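Local coordinates for protein ribonucleoside-diphosphate reductase subunit beta (Clostridium botulinum, PDB 6ZJK) that forms the iron-carrying small (R2) subunit of a ribonucleotide reductase, the enzyme that makes deoxyribonucleotides from ribonucleoside diphosphates, and probably supplies the radical for that reaction, at residues S118-A123 with E182-E187; A196-Y201 with E266-M271; F208-S213 with E277-W282; I303-N308 with N324-E329. All blocks are in the same frame, centred on the assembly; numbering follows the deposited sequence. Where two conformers were deposited one is given.

Interaction 1 (S118-A123 with E182-E187)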
loop_
_atom_site.group_PDB
_atom_site.type_symbol
_atom_site.label_atom_id
_atom_site.label_comp_id
_atom_site.label_asym_id
_atom_site.label_seq_id
_atom_site.Cartn_x
_atom_site.Cartn_y
_atom_site.Cartn_z
ATOM N N SER A 118 8.681 2.223 6.244
ATOM C CA SER A 118 8.659 3.075 5.087
ATOM C C SER A 118 8.679 4.560 5.305
ATOM O O SER A 118 9.231 5.258 4.559
ATOM C CB SER A 118 7.471 2.726 4.262
ATOM O OG SER A 118 7.517 3.371 3.062
ATOM N N ARG A 119 8.177 5.049 6.405
ATOM C CA ARG A 119 8.175 6.428 6.688
ATOM C C ARG A 119 9.476 7.038 7.177
ATOM O O ARG A 119 9.541 8.197 7.409
ATOM C CB ARG A 119 6.976 6.723 7.580
ATOM C CG ARG A 119 7.162 6.815 9.063
ATOM C CD ARG A 119 5.845 7.186 9.765
ATOM N NE ARG A 119 5.797 6.557 11.083
ATOM C CZ ARG A 119 5.224 7.044 12.178
ATOM N NH1 ARG A 119 4.620 8.210 12.198
ATOM N NH2 ARG A 119 5.278 6.346 13.289
ATOM N N TYR A 120 10.488 6.208 7.284
ATOM C CA TYR A 120 11.801 6.654 7.684
ATOM C C TYR A 120 12.737 6.504 6.509
ATOM O O TYR A 120 13.804 6.939 6.548
ATOM C CB TYR A 120 12.327 5.888 8.864
ATOM C CG TYR A 120 11.641 6.235 10.127
ATOM C CD1 TYR A 120 10.551 5.540 10.558
ATOM C CD2 TYR A 120 12.058 7.258 10.877
ATOM C CE1 TYR A 120 9.915 5.860 11.710
ATOM C CE2 TYR A 120 11.414 7.580 12.022
ATOM C CZ TYR A 120 10.348 6.861 12.418
ATOM O OH TYR A 120 9.724 7.184 13.557
ATOM N N ILE A 121 12.293 5.874 5.457
ATOM C CA ILE A 121 13.083 5.687 4.286
ATOM C C ILE A 121 13.098 6.945 3.382
ATOM O O ILE A 121 12.093 7.372 2.939
ATOM C CB ILE A 121 12.551 4.519 3.484
ATOM C CG1 ILE A 121 12.742 3.222 4.254
ATOM C CG2 ILE A 121 13.229 4.451 2.161
ATOM C CD1 ILE A 121 14.142 2.707 4.350
ATOM N N THR A 122 14.273 7.485 3.099
ATOM C CA THR A 122 14.390 8.692 2.299
ATOM C C THR A 122 14.645 8.572 0.836
ATOM O O THR A 122 14.976 9.500 0.231
ATOM C CB THR A 122 15.373 9.690 2.879
ATOM O OG1 THR A 122 16.625 9.076 3.052
ATOM C CG2 THR A 122 14.926 10.134 4.171
ATOM N N ALA A 123 14.491 7.399 0.289
ATOM C CA ALA A 123 14.567 7.134 -1.146
ATOM C C ALA A 123 13.168 6.786 -1.640
ATOM O O ALA A 123 12.681 5.682 -1.371
ATOM C CB ALA A 123 15.522 5.980 -1.434
ATOM N N GLU A 182 7.411 -3.658 17.659
ATOM C CA GLU A 182 6.860 -2.621 18.530
ATOM C C GLU A 182 7.955 -1.913 19.319
ATOM O O GLU A 182 7.788 -0.752 19.711
ATOM C CB GLU A 182 5.806 -3.246 19.450
ATOM C CG GLU A 182 5.092 -2.300 20.419
ATOM C CD GLU A 182 3.885 -1.604 19.799
ATOM O OE1 GLU A 182 3.466 -0.562 20.346
ATOM O OE2 GLU A 182 3.339 -2.105 18.788
ATOM N N LYS A 183 9.139 -2.512 19.457
ATOM C CA LYS A 183 10.125 -1.702 20.157
ATOM C C LYS A 183 10.640 -0.579 19.265
ATOM O O LYS A 183 10.852 0.550 19.725
ATOM C CB LYS A 183 11.287 -2.592 20.590
ATOM C CG LYS A 183 12.470 -1.879 21.219
ATOM C CD LYS A 183 12.796 -2.372 22.608
ATOM C CE LYS A 183 13.594 -1.307 23.334
ATOM N NZ LYS A 183 13.391 -1.408 24.817
ATOM N N PHE A 184 10.496 -0.655 17.958
ATOM C CA PHE A 184 10.837 0.473 17.135
ATOM C C PHE A 184 9.682 1.402 17.067
ATOM O O PHE A 184 9.858 2.591 17.099
ATOM C CB PHE A 184 11.198 0.029 15.737
ATOM C CG PHE A 184 11.407 1.158 14.783
ATOM C CD1 PHE A 184 12.408 2.064 14.984
ATOM C CD2 PHE A 184 10.613 1.300 13.684
ATOM C CE1 PHE A 184 12.613 3.094 14.115
ATOM C CE2 PHE A 184 10.817 2.332 12.807
ATOM C CZ PHE A 184 11.817 3.228 13.024
ATOM N N ASN A 185 8.491 0.840 16.973
ATOM C CA ASN A 185 7.285 1.634 16.890
ATOM C C ASN A 185 7.163 2.652 17.993
ATOM O O ASN A 185 6.663 3.729 17.792
ATOM C CB ASN A 185 6.059 0.752 16.895
ATOM C CG ASN A 185 4.795 1.536 16.663
ATOM O OD1 ASN A 185 4.825 2.593 16.085
ATOM N ND2 ASN A 185 3.686 1.029 17.147
ATOM N N LYS A 186 7.614 2.284 19.166
ATOM C CA LYS A 186 7.523 3.241 20.256
ATOM C C LYS A 186 8.854 3.921 20.546
ATOM O O LYS A 186 8.867 5.003 21.136
ATOM C CB LYS A 186 6.992 2.542 21.506
ATOM C CG LYS A 186 5.546 2.062 21.331
ATOM C CD LYS A 186 4.918 1.641 22.654
ATOM C CE LYS A 186 5.477 2.442 23.822
ATOM N NZ LYS A 186 4.449 2.750 24.836
ATOM N N GLU A 187 9.973 3.423 20.022
ATOM C CA GLU A 187 11.258 4.073 20.273
ATOM C C GLU A 187 12.074 4.098 18.984
ATOM O O GLU A 187 12.929 3.234 18.761
ATOM C CB GLU A 187 12.021 3.339 21.378
ATOM C CG GLU A 187 13.256 4.059 21.932
ATOM C CD GLU A 187 14.366 3.074 22.289
ATOM O OE1 GLU A 187 15.550 3.392 22.013
ATOM O OE2 GLU A 187 14.058 1.995 22.850
#
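Tyr120 and Phe184 carry this contact as a single aromatic pair, a worked case of two buried rings bridging backbones that stay well apart: their CA atoms are 11.3 Å from each other. The edge of Phe184 is turned toward a face of Tyr120 in an offset edge-to-face stack, with the ring planes at 62° and the centroids 5.1 Å apart. The touching corner is Phe184 CZ, which sits over the rim of the tyrosine ring and comes 3.5 Å from Tyr120 CE1. With CG anti to its backbone N (chi1 173°), the phenylalanine side chain reaches across to the tyrosine, and the two side chains run past each other with opposite headings. Phe184 also meets the ring of Phe193, while Tyr120 touches Pro188. The loop residue thus docks against the C-terminal end of helix 168-186, an edge-to-face aromatic pair that joins the loop between helices 90-118 and 124-151 to the helical bundle characteristic of R2 proteins.

Interaction 2 (A196-Y201 with E266-M271)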
loop_
_atom_site.group_PDB
_atom_site.type_symbol
_atom_site.label_atom_id
_atom_site.label_comp_id
_atom_site.label_asym_id
_atom_site.label_seq_id
_atom_site.Cartn_x
_atom_site.Cartn_y
_atom_site.Cartn_z
ATOM N N ALA A 196 14.753 -4.326 13.361
ATOM C CA ALA A 196 13.470 -4.566 12.766
ATOM C C ALA A 196 13.578 -4.958 11.308
ATOM O O ALA A 196 12.776 -5.685 10.817
ATOM C CB ALA A 196 12.591 -3.383 12.909
ATOM N N ILE A 197 14.594 -4.473 10.627
ATOM C CA ILE A 197 14.763 -4.793 9.251
ATOM C C ILE A 197 15.166 -6.229 9.139
ATOM O O ILE A 197 14.710 -6.924 8.327
ATOM C CB ILE A 197 15.825 -3.902 8.584
ATOM C CG1 ILE A 197 15.410 -2.442 8.592
ATOM C CG2 ILE A 197 16.115 -4.373 7.192
ATOM C CD1 ILE A 197 14.340 -2.074 7.650
ATOM N N MET A 198 16.021 -6.665 10.021
ATOM C CA MET A 198 16.482 -8.029 10.024
ATOM C C MET A 198 15.334 -8.960 10.416
ATOM O O MET A 198 15.202 -9.993 9.889
ATOM C CB MET A 198 17.744 -8.142 10.896
ATOM C CG MET A 198 18.481 -9.447 10.926
ATOM S SD MET A 198 19.075 -10.169 9.460
ATOM C CE MET A 198 19.304 -11.821 9.957
ATOM N N ALA A 199 14.475 -8.521 11.310
ATOM C CA ALA A 199 13.304 -9.291 11.709
ATOM C C ALA A 199 12.409 -9.588 10.527
ATOM O O ALA A 199 11.999 -10.689 10.327
ATOM C CB ALA A 199 12.552 -8.556 12.742
ATOM N N ASN A 200 12.122 -8.575 9.733
ATOM C CA ASN A 200 11.372 -8.742 8.541
ATOM C C ASN A 200 11.951 -9.771 7.646
ATOM O O ASN A 200 11.258 -10.558 7.135
ATOM C CB ASN A 200 11.454 -7.468 7.757
ATOM C CG ASN A 200 10.199 -6.710 7.751
ATOM O OD1 ASN A 200 9.295 -7.052 7.070
ATOM N ND2 ASN A 200 10.151 -5.661 8.512
ATOM N N TYR A 201 13.252 -9.698 7.399
ATOM C CA TYR A 201 13.956 -10.623 6.528
ATOM C C TYR A 201 13.793 -12.050 7.023
ATOM O O TYR A 201 13.503 -12.918 6.292
ATOM C CB TYR A 201 15.433 -10.195 6.365
ATOM C CG TYR A 201 16.269 -11.013 5.437
ATOM C CD1 TYR A 201 15.900 -11.212 4.169
ATOM C CD2 TYR A 201 17.452 -11.574 5.852
ATOM C CE1 TYR A 201 16.636 -11.983 3.343
ATOM C CE2 TYR A 201 18.207 -12.327 5.017
ATOM C CZ TYR A 201 17.795 -12.515 3.762
ATOM O OH TYR A 201 18.451 -13.247 2.906
ATOM N N GLU A 266 27.079 -9.710 14.174
ATOM C CA GLU A 266 26.901 -10.933 14.957
ATOM C C GLU A 266 25.532 -10.954 15.625
ATOM O O GLU A 266 24.894 -12.009 15.706
ATOM C CB GLU A 266 28.014 -11.068 16.003
ATOM C CG GLU A 266 28.074 -12.441 16.687
ATOM C CD GLU A 266 28.205 -13.587 15.687
ATOM O OE1 GLU A 266 28.947 -13.442 14.690
ATOM O OE2 GLU A 266 27.574 -14.645 15.898
ATOM N N GLU A 267 25.026 -9.792 16.044
ATOM C CA GLU A 267 23.672 -9.795 16.594
ATOM C C GLU A 267 22.638 -10.180 15.536
ATOM O O GLU A 267 21.690 -10.922 15.820
ATOM C CB GLU A 267 23.373 -8.414 17.179
ATOM C CG GLU A 267 24.434 -7.862 18.088
ATOM C CD GLU A 267 24.001 -6.557 18.732
ATOM O OE1 GLU A 267 22.776 -6.369 18.943
ATOM O OE2 GLU A 267 24.882 -5.708 19.000
ATOM N N PHE A 268 22.844 -9.858 14.260
ATOM C CA PHE A 268 21.969 -10.357 13.205
ATOM C C PHE A 268 22.055 -11.876 13.073
ATOM O O PHE A 268 21.039 -12.544 12.845
ATOM C CB PHE A 268 22.322 -9.688 11.873
ATOM C CG PHE A 268 21.908 -8.236 11.780
ATOM C CD1 PHE A 268 21.139 -7.645 12.775
ATOM C CD2 PHE A 268 22.236 -7.484 10.660
ATOM C CE1 PHE A 268 20.736 -6.320 12.676
ATOM C CE2 PHE A 268 21.838 -6.145 10.547
ATOM C CZ PHE A 268 21.090 -5.566 11.558
ATOM N N ARG A 269 23.263 -12.438 13.154
ATOM C CA ARG A 269 23.436 -13.885 13.062
ATOM C C ARG A 269 22.693 -14.611 14.181
ATOM O O ARG A 269 22.153 -15.702 13.964
ATOM C CB ARG A 269 24.923 -14.252 13.040
ATOM C CG ARG A 269 25.573 -13.971 11.677
ATOM C CD ARG A 269 27.042 -14.338 11.591
ATOM N NE ARG A 269 27.278 -15.698 11.136
ATOM C CZ ARG A 269 27.550 -16.728 11.933
ATOM N NH1 ARG A 269 27.634 -16.563 13.246
ATOM N NH2 ARG A 269 27.739 -17.920 11.413
ATOM N N GLN A 270 22.655 -14.023 15.353
ATOM C CA GLN A 270 21.981 -14.616 16.472
ATOM C C GLN A 270 20.476 -14.509 16.387
ATOM O O GLN A 270 19.781 -15.333 16.917
ATOM C CB GLN A 270 22.434 -14.013 17.772
ATOM C CG GLN A 270 23.834 -14.409 18.151
ATOM C CD GLN A 270 24.070 -15.892 18.201
ATOM O OE1 GLN A 270 23.489 -16.569 18.997
ATOM N NE2 GLN A 270 24.964 -16.380 17.378
ATOM N N MET A 271 19.979 -13.497 15.688
ATOM C CA MET A 271 18.574 -13.297 15.480
ATOM C C MET A 271 18.135 -14.401 14.598
ATOM O O MET A 271 17.138 -14.970 14.817
ATOM C CB MET A 271 18.302 -11.958 14.809
ATOM C CG MET A 271 18.473 -10.755 15.702
ATOM S SD MET A 271 17.831 -9.213 15.080
ATOM C CE MET A 271 16.145 -9.608 14.844
#
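Met198 sets its CG over one face of the Phe268 ring, and this sulfur-containing chain against an aromatic ring is the centre of the contact between helices 190-220 and 262-287. The methylene CG does the closest work on the ring: it stands toward the rim, 4.0 Å from the centroid of Phe268 in a CH-pi contact and 3.7 Å from Phe268 CD1. Beyond it the sulfur follows obliquely, with Met198 SD 4.6 Å from the same centroid, which makes a Met-aromatic contact. Two torsions set this course: chi1 (-174°) extends the chain away from its own backbone N and toward the other helix, and a bend at chi2 (57°) then turns it along the phenylalanine. Its terminal methyl passes the ring altogether, so that Met198 CE ends 3.4 Å from the backbone oxygen Phe268 O. One turn further on, Met271 also points across, its sulfur SD 4.2 Å from Met198 CG, and its methyl CE lies 4.3 Å from Ala199 CB. The short helix segments run in roughly the same direction, 35° apart, with their axes 10.3 Å from each other. Ile314 also touches Met198, and Phe260 packs on Phe268. The chemistry implies cohesion through dispersion and weak CH-pi and sulfur-aromatic attraction, without a directional polar bond between the two segments.

Interaction 3 (F208-S213 with E277-W282)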
loop_
_atom_site.group_PDB
_atom_site.type_symbol
_atom_site.label_atom_id
_atom_site.label_comp_id
_atom_site.label_asym_id
_atom_site.label_seq_id
_atom_site.Cartn_x
_atom_site.Cartn_y
_atom_site.Cartn_z
ATOM N N PHE A 208 7.716 -18.087 6.694
ATOM C CA PHE A 208 6.824 -18.369 5.648
ATOM C C PHE A 208 7.182 -19.611 4.890
ATOM O O PHE A 208 6.327 -20.307 4.490
ATOM C CB PHE A 208 6.578 -17.156 4.736
ATOM C CG PHE A 208 5.300 -16.462 5.009
ATOM C CD1 PHE A 208 4.131 -16.926 4.512
ATOM C CD2 PHE A 208 5.271 -15.394 5.790
ATOM C CE1 PHE A 208 2.967 -16.302 4.808
ATOM C CE2 PHE A 208 4.113 -14.774 6.107
ATOM C CZ PHE A 208 2.967 -15.236 5.610
ATOM N N TYR A 209 8.459 -19.856 4.685
ATOM C CA TYR A 209 8.938 -21.024 3.955
ATOM C C TYR A 209 8.596 -22.296 4.697
ATOM O O TYR A 209 8.284 -23.252 4.125
ATOM C CB TYR A 209 10.413 -20.882 3.558
ATOM C CG TYR A 209 10.563 -20.105 2.293
ATOM C CD1 TYR A 209 10.494 -18.761 2.295
ATOM C CD2 TYR A 209 10.724 -20.725 1.108
ATOM C CE1 TYR A 209 10.592 -18.037 1.144
ATOM C CE2 TYR A 209 10.829 -20.017 -0.051
ATOM C CZ TYR A 209 10.750 -18.666 -0.010
ATOM O OH TYR A 209 10.841 -17.974 -1.138
ATOM N N SER A 210 8.635 -22.253 5.991
ATOM C CA SER A 210 8.190 -23.390 6.791
ATOM C C SER A 210 6.713 -23.695 6.555
ATOM O O SER A 210 6.315 -24.863 6.475
ATOM C CB SER A 210 8.448 -23.120 8.270
ATOM O OG SER A 210 7.839 -24.114 9.099
ATOM N N GLY A 211 5.885 -22.652 6.527
ATOM C CA GLY A 211 4.462 -22.872 6.322
ATOM C C GLY A 211 4.154 -23.431 4.944
ATOM O O GLY A 211 3.291 -24.310 4.801
ATOM N N PHE A 212 4.881 -22.962 3.936
ATOM C CA PHE A 212 4.626 -23.430 2.601
ATOM C C PHE A 212 4.872 -24.916 2.484
ATOM O O PHE A 212 4.171 -25.584 1.815
ATOM C CB PHE A 212 5.435 -22.738 1.478
ATOM C CG PHE A 212 5.321 -21.253 1.413
ATOM C CD1 PHE A 212 4.121 -20.625 1.531
ATOM C CD2 PHE A 212 6.430 -20.488 1.215
ATOM C CE1 PHE A 212 4.025 -19.260 1.498
ATOM C CE2 PHE A 212 6.360 -19.129 1.177
ATOM C CZ PHE A 212 5.139 -18.515 1.315
ATOM N N SER A 213 5.905 -25.430 3.115
ATOM C CA SER A 213 6.204 -26.850 2.954
ATOM C C SER A 213 5.085 -27.738 3.487
ATOM O O SER A 213 4.953 -28.882 3.031
ATOM C CB SER A 213 7.546 -27.205 3.619
ATOM O OG SER A 213 7.491 -27.109 5.032
ATOM N N GLU A 277 15.535 -21.699 15.604
ATOM C CA GLU A 277 15.203 -22.561 16.704
ATOM C C GLU A 277 13.708 -22.549 16.973
ATOM O O GLU A 277 13.111 -23.558 17.092
ATOM C CB GLU A 277 16.039 -22.208 17.913
ATOM C CG GLU A 277 17.393 -22.906 17.937
ATOM C CD GLU A 277 18.369 -22.282 18.908
ATOM O OE1 GLU A 277 17.926 -21.755 19.921
ATOM O OE2 GLU A 277 19.584 -22.291 18.649
ATOM N N HIS A 278 13.120 -21.380 17.015
ATOM C CA HIS A 278 11.705 -21.237 17.176
ATOM C C HIS A 278 10.910 -21.928 16.081
ATOM O O HIS A 278 10.025 -22.634 16.363
ATOM C CB HIS A 278 11.304 -19.786 17.174
ATOM C CG HIS A 278 11.739 -19.022 18.364
ATOM N ND1 HIS A 278 11.514 -17.682 18.495
ATOM C CD2 HIS A 278 12.394 -19.395 19.476
ATOM C CE1 HIS A 278 12.004 -17.259 19.634
ATOM N NE2 HIS A 278 12.543 -18.282 20.252
ATOM N N GLU A 279 11.252 -21.742 14.830
ATOM C CA GLU A 279 10.499 -22.288 13.707
ATOM C C GLU A 279 10.571 -23.815 13.665
ATOM O O GLU A 279 9.595 -24.479 13.305
ATOM C CB GLU A 279 10.997 -21.656 12.406
ATOM C CG GLU A 279 10.156 -21.961 11.207
ATOM C CD GLU A 279 8.680 -21.557 11.398
ATOM O OE1 GLU A 279 8.384 -20.491 11.992
ATOM O OE2 GLU A 279 7.807 -22.350 10.999
ATOM N N ILE A 280 11.722 -24.389 14.007
ATOM C CA ILE A 280 11.838 -25.847 14.060
ATOM C C ILE A 280 10.935 -26.408 15.154
ATOM O O ILE A 280 10.187 -27.376 14.949
ATOM C CB ILE A 280 13.301 -26.252 14.292
ATOM C CG1 ILE A 280 14.163 -25.915 13.074
ATOM C CG2 ILE A 280 13.400 -27.738 14.593
ATOM C CD1 ILE A 280 15.658 -26.208 13.285
ATOM N N GLN A 281 11.026 -25.820 16.346
ATOM C CA GLN A 281 10.190 -26.328 17.428
ATOM C C GLN A 281 8.702 -26.139 17.137
ATOM O O GLN A 281 7.905 -27.058 17.338
ATOM C CB GLN A 281 10.569 -25.584 18.695
ATOM C CG GLN A 281 10.464 -26.364 19.951
ATOM C CD GLN A 281 10.776 -25.495 21.143
ATOM O OE1 GLN A 281 11.280 -25.984 22.173
ATOM N NE2 GLN A 281 10.536 -24.205 21.005
ATOM N N TRP A 282 8.290 -25.065 16.447
ATOM C CA TRP A 282 6.900 -24.865 16.048
ATOM C C TRP A 282 6.491 -25.880 14.989
ATOM O O TRP A 282 5.409 -26.469 15.076
ATOM C CB TRP A 282 6.719 -23.432 15.523
ATOM C CG TRP A 282 5.433 -23.166 14.761
ATOM C CD1 TRP A 282 5.292 -23.064 13.408
ATOM C CD2 TRP A 282 4.123 -22.935 15.314
ATOM N NE1 TRP A 282 3.982 -22.794 13.081
ATOM C CE2 TRP A 282 3.245 -22.711 14.232
ATOM C CE3 TRP A 282 3.609 -22.903 16.614
ATOM C CZ2 TRP A 282 1.878 -22.463 14.412
ATOM C CZ3 TRP A 282 2.243 -22.658 16.794
ATOM C CH2 TRP A 282 1.398 -22.440 15.697
#
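Ser210 and Glu279 meet through one short hydrogen bond, an example of two helices joined by a single polar pair. The hydroxyl is the donor: Ser210 OG lies 2.6 Å from Glu279 OE2, approaching that oxygen on its anti side and 18° out of the carboxylate plane. Both side chains point across the gap, and the glutamate bends at chi2 (56°) to present its carboxylate to the serine. Ionic contact adds a second grip, because Glu279 OE1 forms a salt bridge with Arg173 of helix 168-186. The carboxylate is therefore held at both oxygens, which should limit its rotation and probably helps to keep it charged although buried. Apolar contact is slight and local, with Glu279 CG 3.6 Å from Ser210 CB. Within the serine's own helix, Ser213 OG donates to the carbonyl oxygen Ser210 O at 2.9 Å. Around the pair, Ile303 of helix 296-313 touches both Ser210 and Ile280, and Phe208 turns from the contact to pack on helices 90-118 and 225-255, touching the iron ligands Asp107 and Glu238. The bond thus links helices 190-220 and 262-287 where helices 168-186 and 296-313 also meet them.

Interaction 4 (I303-N308 with N324-E329)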
loop_
_atom_site.group_PDB
_atom_site.type_symbol
_atom_site.label_atom_id
_atom_site.label_comp_id
_atom_site.label_asym_id
_atom_site.label_seq_id
_atom_site.Cartn_x
_atom_site.Cartn_y
_atom_site.Cartn_z
ATOM N N ILE A 303 14.829 -26.279 7.671
ATOM C CA ILE A 303 14.904 -24.910 8.167
ATOM C C ILE A 303 16.354 -24.444 8.255
ATOM O O ILE A 303 16.681 -23.318 7.856
ATOM C CB ILE A 303 14.194 -24.789 9.530
ATOM C CG1 ILE A 303 12.740 -25.290 9.445
ATOM C CG2 ILE A 303 14.224 -23.349 10.012
ATOM C CD1 ILE A 303 11.941 -24.632 8.363
ATOM N N LYS A 304 17.252 -25.308 8.754
ATOM C CA LYS A 304 18.656 -24.934 8.875
ATOM C C LYS A 304 19.268 -24.674 7.507
ATOM O O LYS A 304 20.064 -23.743 7.345
ATOM C CB LYS A 304 19.442 -26.016 9.636
ATOM C CG LYS A 304 19.172 -26.027 11.135
ATOM C CD LYS A 304 20.007 -27.063 11.915
ATOM C CE LYS A 304 19.620 -27.074 13.407
ATOM N NZ LYS A 304 20.307 -28.143 14.221
ATOM N N TYR A 305 18.935 -25.513 6.522
ATOM C CA TYR A 305 19.430 -25.312 5.162
ATOM C C TYR A 305 18.986 -23.959 4.614
ATOM O O TYR A 305 19.752 -23.273 3.928
ATOM C CB TYR A 305 18.943 -26.448 4.256
ATOM C CG TYR A 305 19.141 -26.205 2.769
ATOM C CD1 TYR A 305 20.359 -26.466 2.143
ATOM C CD2 TYR A 305 18.102 -25.709 1.993
ATOM C CE1 TYR A 305 20.522 -26.242 0.783
ATOM C CE2 TYR A 305 18.252 -25.479 0.639
ATOM C CZ TYR A 305 19.460 -25.740 0.038
ATOM O OH TYR A 305 19.592 -25.498 -1.318
ATOM N N LEU A 306 17.740 -23.579 4.876
ATOM C CA LEU A 306 17.250 -22.290 4.401
ATOM C C LEU A 306 18.017 -21.136 5.032
ATOM O O LEU A 306 18.338 -20.156 4.350
ATOM C CB LEU A 306 15.748 -22.154 4.692
ATOM C CG LEU A 306 14.822 -22.981 3.800
ATOM C CD1 LEU A 306 13.332 -22.798 4.186
ATOM C CD2 LEU A 306 15.031 -22.642 2.344
ATOM N N SER A 307 18.323 -21.230 6.331
ATOM C CA SER A 307 19.016 -20.121 6.974
ATOM C C SER A 307 20.413 -19.921 6.396
ATOM O O SER A 307 20.883 -18.782 6.313
ATOM C CB SER A 307 19.070 -20.310 8.491
ATOM O OG SER A 307 20.019 -21.274 8.866
ATOM N N ASN A 308 21.083 -21.000 5.963
ATOM C CA ASN A 308 22.396 -20.842 5.333
ATOM C C ASN A 308 22.283 -19.993 4.071
ATOM O O ASN A 308 23.102 -19.096 3.841
ATOM C CB ASN A 308 23.005 -22.201 4.975
ATOM C CG ASN A 308 23.314 -23.051 6.191
ATOM O OD1 ASN A 308 23.405 -22.566 7.318
ATOM N ND2 ASN A 308 23.467 -24.335 5.960
ATOM N N ASN A 324 24.746 -29.075 3.868
ATOM C CA ASN A 324 24.973 -28.431 2.583
ATOM C C ASN A 324 24.112 -28.954 1.439
ATOM O O ASN A 324 24.018 -28.276 0.410
ATOM C CB ASN A 324 26.462 -28.522 2.220
ATOM C CG ASN A 324 27.025 -29.907 2.429
ATOM O OD1 ASN A 324 26.292 -30.846 2.721
ATOM N ND2 ASN A 324 28.338 -30.032 2.333
ATOM N N LYS A 325 23.464 -30.105 1.581
ATOM C CA LYS A 325 22.613 -30.398 0.435
ATOM C C LYS A 325 21.144 -30.306 0.851
ATOM O O LYS A 325 20.764 -30.743 1.943
ATOM C CB LYS A 325 22.910 -31.785 -0.157
ATOM C CG LYS A 325 22.287 -31.983 -1.566
ATOM C CD LYS A 325 22.821 -31.025 -2.627
ATOM C CE LYS A 325 21.661 -30.341 -3.356
ATOM N NZ LYS A 325 21.159 -29.170 -2.584
ATOM N N HIS A 326 20.380 -29.944 -0.174
ATOM C CA HIS A 326 18.972 -29.627 0.000
ATOM C C HIS A 326 18.236 -30.886 0.437
ATOM O O HIS A 326 18.209 -31.867 -0.314
ATOM C CB HIS A 326 18.414 -29.079 -1.310
ATOM C CG HIS A 326 17.071 -28.445 -1.185
ATOM N ND1 HIS A 326 16.147 -28.826 -0.235
ATOM C CD2 HIS A 326 16.483 -27.466 -1.910
ATOM C CE1 HIS A 326 15.049 -28.104 -0.377
ATOM N NE2 HIS A 326 15.229 -27.273 -1.388
ATOM N N PRO A 327 17.625 -30.906 1.622
ATOM C CA PRO A 327 17.020 -32.150 2.117
ATOM C C PRO A 327 15.643 -32.455 1.547
ATOM O O PRO A 327 15.166 -33.586 1.719
ATOM C CB PRO A 327 16.953 -31.920 3.634
ATOM C CG PRO A 327 16.836 -30.430 3.764
ATOM C CD PRO A 327 17.598 -29.828 2.625
ATOM N N MET A 328 14.985 -31.495 0.885
ATOM C CA MET A 328 13.666 -31.690 0.285
ATOM C C MET A 328 13.656 -31.083 -1.119
ATOM O O MET A 328 12.892 -30.170 -1.418
ATOM C CB MET A 328 12.558 -31.038 1.112
ATOM C CG MET A 328 12.524 -31.375 2.584
ATOM S SD MET A 328 11.163 -30.485 3.367
ATOM C CE MET A 328 9.748 -31.204 2.534
ATOM N N GLU A 329 14.511 -31.593 -2.006
ATOM C CA GLU A 329 14.747 -30.946 -3.296
ATOM C C GLU A 329 13.483 -30.821 -4.151
ATOM O O GLU A 329 13.415 -29.927 -5.010
ATOM C CB GLU A 329 15.860 -31.671 -4.057
ATOM C CG GLU A 329 16.298 -30.860 -5.250
ATOM C CD GLU A 329 17.768 -30.985 -5.551
ATOM O OE1 GLU A 329 18.535 -31.379 -4.641
ATOM O OE2 GLU A 329 18.155 -30.642 -6.690
#
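A first torsion of 168° swings the Tyr305 phenol away from its own backbone N and out toward the 324-329 loop, and His326 takes a similar first torsion that swings its imidazole across the phenol. The rings form an offset stack, with centroids 4.6 Å apart and planes at 29°; Tyr305 CE2 lies over one face of the imidazole, 3.7 Å from His326 CG. The histidine also uses its backbone carbon, since His326 CA stands 3.9 Å from the centroid of the tyrosine ring in a CH-pi contact. Pro327 adds CD, 3.9 Å from Tyr305 CG, so the aromatic residue is met by two successive loop residues. This is how the chain after helix 296-313, in the R2 fold's C-terminal part, folds back onto that same helix before the short helix 330-334: Pro327 and Met328 also touch Leu298, further toward its start. The imidazole is fixed from its own side of the contact. Met328 N donates to His326 ND1 at 3.1 Å, from a position tilted 30° out of the ring plane, and Glu329 CA covers the other imidazole face. At the exposed border, the oxygen Asn324 O approaches the edge of the phenol, 4.1 Å from Tyr305 CE1.

Overall arrangement
Depth alone does not set the chemistry of these contacts. Interaction 1 is fully buried and purely aromatic, near the second subunit, whose Lys25 bonds to Asn185; interaction 4, about 32 Å away between centres, is also aromatic but lies at the surface, where a loop meets a helix. Interactions 2 and 3 are both partly buried and hold the same two helices, 190-220 and 262-287, at points whose centres are about 17 Å apart. There the means differ: broad contact of methionines and phenylalanine in one, a short polar bond in the other. Interactions 3 and 4 touch directly, through Tyr209 on Leu306 and Ile280 on Ile303, so helix 296-313 packs on the two helices of interaction 3 while also receiving the surface loop.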